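Local coordinates for protein 3-dehydroquinate dehydratase (Enterococcus faecalis, PDB 4PH6) that catalyses the cis-dehydration of 3-dehydroquinate to 3-dehydroshikimate through an imine intermediate, the third step of the chorismate pathway, as a homodimeric (beta/alpha)8-barrel lyase, at residues Glu133-Gly138 / Gln168-Lys173; Val12-Gly17 / Ser224-Gly229. All blocks are in the same frame, centred on the assembly; numbering follows the deposited sequence.

Contact 1: residues Glu133-Gly138 / Gln168-Lys173; sequences EAKKAG and QADICK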
loop_
_atom_site.group_PDB
_atom_site.type_symbol
_atom_site.label_atom_id
_atom_site.label_comp_id
_atom_site.label_asym_id
_atom_site.label_seq_id
_atom_site.Cartn_x
_atom_site.Cartn_y
_atom_site.Cartn_z
ATOM N N GLU A 133 10.375 -21.020 -30.274
ATOM C CA GLU A 133 11.292 -20.310 -31.166
ATOM C C GLU A 133 11.948 -19.112 -30.458
ATOM O O GLU A 133 13.130 -18.845 -30.653
ATOM C CB GLU A 133 10.578 -19.846 -32.438
ATOM C CG GLU A 133 10.172 -20.980 -33.380
ATOM C CD GLU A 133 11.325 -21.909 -33.730
ATOM O OE1 GLU A 133 12.325 -21.435 -34.307
ATOM O OE2 GLU A 133 11.236 -23.120 -33.405
ATOM N N ALA A 134 11.196 -18.400 -29.628
ATOM C CA ALA A 134 11.780 -17.312 -28.856
ATOM C C ALA A 134 12.795 -17.826 -27.833
ATOM O O ALA A 134 13.885 -17.249 -27.708
ATOM C CB ALA A 134 10.691 -16.504 -28.161
ATOM N N LYS A 135 12.455 -18.893 -27.108
ATOM C CA LYS A 135 13.359 -19.423 -26.076
ATOM C C LYS A 135 14.658 -19.931 -26.684
ATOM O O LYS A 135 15.734 -19.742 -26.108
ATOM C CB LYS A 135 12.713 -20.552 -25.259
ATOM C CG LYS A 135 11.668 -20.064 -24.273
ATOM C CD LYS A 135 11.347 -21.052 -23.159
ATOM C CE LYS A 135 10.322 -20.422 -22.209
ATOM N NZ LYS A 135 9.997 -21.251 -21.013
ATOM N N LYS A 136 14.544 -20.591 -27.833
ATOM C CA LYS A 136 15.712 -21.078 -28.539
ATOM C C LYS A 136 16.660 -19.906 -28.840
ATOM O O LYS A 136 17.877 -20.058 -28.769
ATOM C CB LYS A 136 15.297 -21.805 -29.821
ATOM C CG LYS A 136 16.434 -22.501 -30.530
ATOM C CD LYS A 136 15.937 -23.235 -31.774
ATOM C CE LYS A 136 15.176 -24.508 -31.410
ATOM N NZ LYS A 136 16.068 -25.704 -31.249
ATOM N N ALA A 137 16.099 -18.737 -29.136
ATOM C CA ALA A 137 16.909 -17.533 -29.379
ATOM C C ALA A 137 17.375 -16.859 -28.090
ATOM O O ALA A 137 17.994 -15.796 -28.153
ATOM C CB ALA A 137 16.134 -16.525 -30.237
ATOM N N GLY A 138 17.070 -17.455 -26.932
ATOM C CA GLY A 138 17.507 -16.911 -25.649
ATOM C C GLY A 138 16.620 -15.791 -25.118
ATOM O O GLY A 138 16.997 -15.048 -24.217
ATOM N N GLN A 168 4.550 -22.678 -19.614
ATOM C CA GLN A 168 5.999 -22.440 -19.587
ATOM C C GLN A 168 6.404 -20.963 -19.741
ATOM O O GLN A 168 7.415 -20.644 -20.374
ATOM C CB GLN A 168 6.695 -23.277 -20.670
ATOM C CG GLN A 168 6.413 -24.778 -20.603
ATOM C CD GLN A 168 7.114 -25.573 -21.705
ATOM O OE1 GLN A 168 8.294 -25.354 -21.996
ATOM N NE2 GLN A 168 6.383 -26.499 -22.325
ATOM N N ALA A 169 5.625 -20.063 -19.153
ATOM C CA ALA A 169 6.059 -18.680 -19.046
ATOM C C ALA A 169 7.308 -18.585 -18.174
ATOM O O ALA A 169 7.434 -19.284 -17.167
ATOM C CB ALA A 169 4.966 -17.815 -18.471
ATOM N N ASP A 170 8.238 -17.728 -18.567
ATOM C CA ASP A 170 9.333 -17.384 -17.678
ATOM C C ASP A 170 8.837 -16.410 -16.596
ATOM O O ASP A 170 9.301 -16.434 -15.460
ATOM C CB ASP A 170 10.492 -16.797 -18.478
ATOM C CG ASP A 170 11.150 -17.837 -19.370
ATOM O OD1 ASP A 170 11.559 -18.888 -18.840
ATOM O OD2 ASP A 170 11.230 -17.626 -20.599
ATOM N N ILE A 171 7.872 -15.576 -16.957
ATOM C CA ILE A 171 7.310 -14.602 -16.043
ATOM C C ILE A 171 5.806 -14.506 -16.319
ATOM O O ILE A 171 5.386 -14.403 -17.473
ATOM C CB ILE A 171 7.997 -13.226 -16.194
ATOM C CG1 ILE A 171 9.492 -13.324 -15.848
ATOM C CG2 ILE A 171 7.335 -12.196 -15.318
ATOM C CD1 ILE A 171 10.261 -12.028 -16.076
ATOM N N CYS A 172 5.002 -14.597 -15.266
ATOM C CA CYS A 172 3.548 -14.540 -15.409
ATOM C C CYS A 172 3.057 -13.168 -14.962
ATOM O O CYS A 172 3.415 -12.706 -13.888
ATOM C CB CYS A 172 2.877 -15.626 -14.582
ATOM S SG CYS A 172 3.537 -17.276 -14.860
ATOM N N LYS A 173 2.230 -12.531 -15.784
ATOM C CA LYS A 173 1.789 -11.178 -15.520
ATOM C C LYS A 173 0.280 -11.020 -15.693
ATOM O O LYS A 173 -0.309 -11.551 -16.632
ATOM C CB LYS A 173 2.524 -10.195 -16.440
ATOM C CG LYS A 173 2.018 -8.765 -16.385
ATOM C CD LYS A 173 2.517 -7.976 -17.590
ATOM C CE LYS A 173 1.919 -6.582 -17.622
ATOM N NZ LYS A 173 2.135 -5.889 -18.920
HETATM O O HOH W 1 12.540 -21.413 -19.493
#

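Contact 2: residues Val12-Gly17 / Ser224-Gly229; sequences VRIGEG and SALTFG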
loop_
_atom_site.group_PDB
_atom_site.type_symbol
_atom_site.label_atom_id
_atom_site.label_comp_id
_atom_site.label_asym_id
_atom_site.label_seq_id
_atom_site.Cartn_x
_atom_site.Cartn_y
_atom_site.Cartn_z
ATOM N N VAL A 12 20.161 -8.325 -14.176
ATOM C CA VAL A 12 18.960 -7.936 -13.435
ATOM C C VAL A 12 18.226 -9.181 -12.916
ATOM O O VAL A 12 17.733 -9.996 -13.700
ATOM C CB VAL A 12 17.989 -7.077 -14.295
ATOM C CG1 VAL A 12 16.667 -6.818 -13.533
ATOM C CG2 VAL A 12 18.638 -5.754 -14.683
ATOM N N ARG A 13 18.145 -9.310 -11.590
ATOM C CA ARG A 13 17.593 -10.508 -10.958
ATOM C C ARG A 13 16.111 -10.353 -10.674
ATOM O O ARG A 13 15.725 -9.912 -9.603
ATOM C CB ARG A 13 18.348 -10.833 -9.665
ATOM C CG ARG A 13 19.867 -10.832 -9.838
ATOM C CD ARG A 13 20.630 -11.133 -8.544
ATOM N NE ARG A 13 20.662 -12.562 -8.231
ATOM C CZ ARG A 13 21.547 -13.420 -8.740
ATOM N NH1 ARG A 13 22.473 -12.995 -9.596
ATOM N NH2 ARG A 13 21.506 -14.705 -8.398
ATOM N N ILE A 14 15.282 -10.729 -11.641
ATOM C CA ILE A 14 13.840 -10.591 -11.521
ATOM C C ILE A 14 13.236 -11.739 -10.712
ATOM O O ILE A 14 13.319 -12.904 -11.115
ATOM C CB ILE A 14 13.179 -10.548 -12.894
ATOM C CG1 ILE A 14 13.908 -9.543 -13.786
ATOM C CG2 ILE A 14 11.687 -10.230 -12.749
ATOM C CD1 ILE A 14 13.419 -9.512 -15.205
ATOM N N GLY A 15 12.630 -11.401 -9.576
ATOM C CA GLY A 15 12.092 -12.402 -8.664
ATOM C C GLY A 15 12.914 -12.495 -7.389
ATOM O O GLY A 15 12.787 -13.454 -6.629
ATOM N N GLU A 16 13.769 -11.494 -7.168
ATOM C CA GLU A 16 14.622 -11.414 -5.978
ATOM C C GLU A 16 14.762 -9.984 -5.474
ATOM O O GLU A 16 14.805 -9.043 -6.254
ATOM C CB GLU A 16 16.016 -11.967 -6.262
ATOM C CG GLU A 16 16.208 -13.438 -5.957
ATOM C CD GLU A 16 17.670 -13.850 -6.077
ATOM O OE1 GLU A 16 18.562 -13.002 -5.844
ATOM O OE2 GLU A 16 17.925 -15.020 -6.432
ATOM N N GLY A 17 14.868 -9.836 -4.158
ATOM C CA GLY A 17 15.035 -8.538 -3.559
ATOM C C GLY A 17 13.853 -7.666 -3.901
ATOM O O GLY A 17 12.721 -8.147 -3.970
ATOM N N SER A 224 5.099 -9.633 -6.149
ATOM C CA SER A 224 5.065 -9.156 -7.526
ATOM C C SER A 224 6.468 -8.677 -7.917
ATOM O O SER A 224 7.013 -7.772 -7.288
ATOM C CB SER A 224 4.026 -8.039 -7.667
ATOM O OG SER A 224 3.946 -7.563 -8.999
ATOM N N ALA A 225 7.062 -9.280 -8.945
ATOM C CA ALA A 225 8.487 -9.066 -9.208
ATOM C C ALA A 225 8.824 -7.897 -10.151
ATOM O O ALA A 225 9.989 -7.488 -10.250
ATOM C CB ALA A 225 9.094 -10.338 -9.739
ATOM N N LEU A 226 7.825 -7.361 -10.840
ATOM C CA LEU A 226 8.038 -6.183 -11.680
ATOM C C LEU A 226 6.968 -5.120 -11.433
ATOM O O LEU A 226 5.815 -5.435 -11.141
ATOM C CB LEU A 226 8.056 -6.564 -13.166
ATOM C CG LEU A 226 9.192 -7.439 -13.710
ATOM C CD1 LEU A 226 8.975 -7.685 -15.191
ATOM C CD2 LEU A 226 10.589 -6.817 -13.450
ATOM N N THR A 227 7.359 -3.860 -11.541
ATOM C CA THR A 227 6.412 -2.770 -11.434
ATOM C C THR A 227 6.702 -1.764 -12.549
ATOM O O THR A 227 7.854 -1.558 -12.939
ATOM C CB THR A 227 6.462 -2.103 -10.023
ATOM O OG1 THR A 227 5.508 -1.038 -9.947
ATOM C CG2 THR A 227 7.874 -1.574 -9.691
ATOM N N PHE A 228 5.653 -1.158 -13.084
ATOM C CA PHE A 228 5.786 -0.308 -14.260
ATOM C C PHE A 228 5.657 1.163 -13.884
ATOM O O PHE A 228 4.726 1.559 -13.173
ATOM C CB PHE A 228 4.743 -0.706 -15.312
ATOM C CG PHE A 228 5.100 -1.963 -16.086
ATOM C CD1 PHE A 228 5.239 -3.185 -15.438
ATOM C CD2 PHE A 228 5.280 -1.922 -17.465
ATOM C CE1 PHE A 228 5.562 -4.331 -16.143
ATOM C CE2 PHE A 228 5.598 -3.070 -18.175
ATOM C CZ PHE A 228 5.740 -4.269 -17.511
ATOM N N GLY A 229 6.612 1.964 -14.340
ATOM C CA GLY A 229 6.646 3.376 -14.015
ATOM C C GLY A 229 6.850 4.241 -15.238
ATOM O O GLY A 229 7.704 3.948 -16.084
HETATM O O HOH W 2 12.441 -8.772 -8.772
#

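Contact 1: residues Glu133-Gly138 / Gln168-Lys173
K135 carries this contact: from the last turn of helix 124-136 it reaches across to Q168 and D170, on the loop that leads into barrel strand 171-176. The two backbones stay well apart, so a long side chain has to span the gap. K135 starts with CG beside its own backbone N (chi1 -74°) and runs on extended to the amine. NZ meets the carbonyl O of Q168 at 2.7 Å, a short hydrogen bond with a C=O...N angle of 147° and the amine tilted slightly off the carbonyl plane. Q168 is the positive-phi residue of the Schellman motif that ends helix 154-166, so the lysine docks just where that helix gives way to the strand. Further along, D170 approaches K135 from the opposite direction. Its OD1 lies 3.6 Å from NZ, a long salt bridge that a water also spans: NZ donates to water 1 at 3.0 Å, and the water donates to OD1 at 2.8 Å. The lysine CE lies beside the other carboxylate oxygen, with OD2 3.4 Å away. That oxygen takes the backbone N-H of I141, at the start of neighbouring strand 140-147. The two aspartate oxygens therefore do different jobs, one tying the approach to strand 171-176 to strand 140-147, the other facing the amine. With a carbonyl, a carboxylate and a water around NZ, the surroundings probably favour a protonated lysine, and the partly exposed carboxylate is probably kept ionised by that charge.

Contact 2: residues Val12-Gly17 / Ser224-Gly229
Water 2 bridges G15 and A225: it accepts the backbone N-H of G15 at 2.8 Å and donates to the carbonyl O of A225 at 3.1 Å, with a weak third bond to E16 O. The site lies where the N-terminal beta hairpin of strands 7-9 and 12-14 folds across the base of the (beta/alpha)8 barrel, at the start of its last strand, 226-228. G15 sits in a type II turn running from R13 to E16; its positive phi, 109°, suits a glycine. A225 points its methyl at this turn, with CB 3.7 Å from G15 N. Beside the water the contact is apolar. I14 holds CG2 anti to its backbone N, and this branch meets L226 CD2 at 3.7 Å and A225 CB at 4.0 Å. The two larger side chains meet at a slant, the isoleucine branch against the end of the leucine, and L226 also packs against K20 and V22 of the adjacent strand 20-25 and against L47 of strand 47-51. R13 and E16 form a salt bridge on the outside of the turn: R13 NE donates to E16 OE1 at 3.2 Å, nearly straight at 160°, the oxygen lying in the guanidinium plane but being met 48° above the carboxylate plane.

In the fold
From the N terminus the chain first forms the hairpin, whose second strand leads into the first barrel strand, 20-25. Contact 2 closes almost the whole barrel into one loop, with 206 residues between its segments, tying the hairpin to strand 226-228. Contact 1 is nested inside it and spans only 29 residues, from the end of helix 124-136 past strand 140-147 and helix 154-166 to the start of strand 171-176. Their centres lie about 16 Å apart, yet they meet inside the barrel: I171 CD1 packs 4.0 Å from I14 CG2, and NZ of K173, the predicted Schiff-base lysine, lies 4.2 Å from F228 CZ.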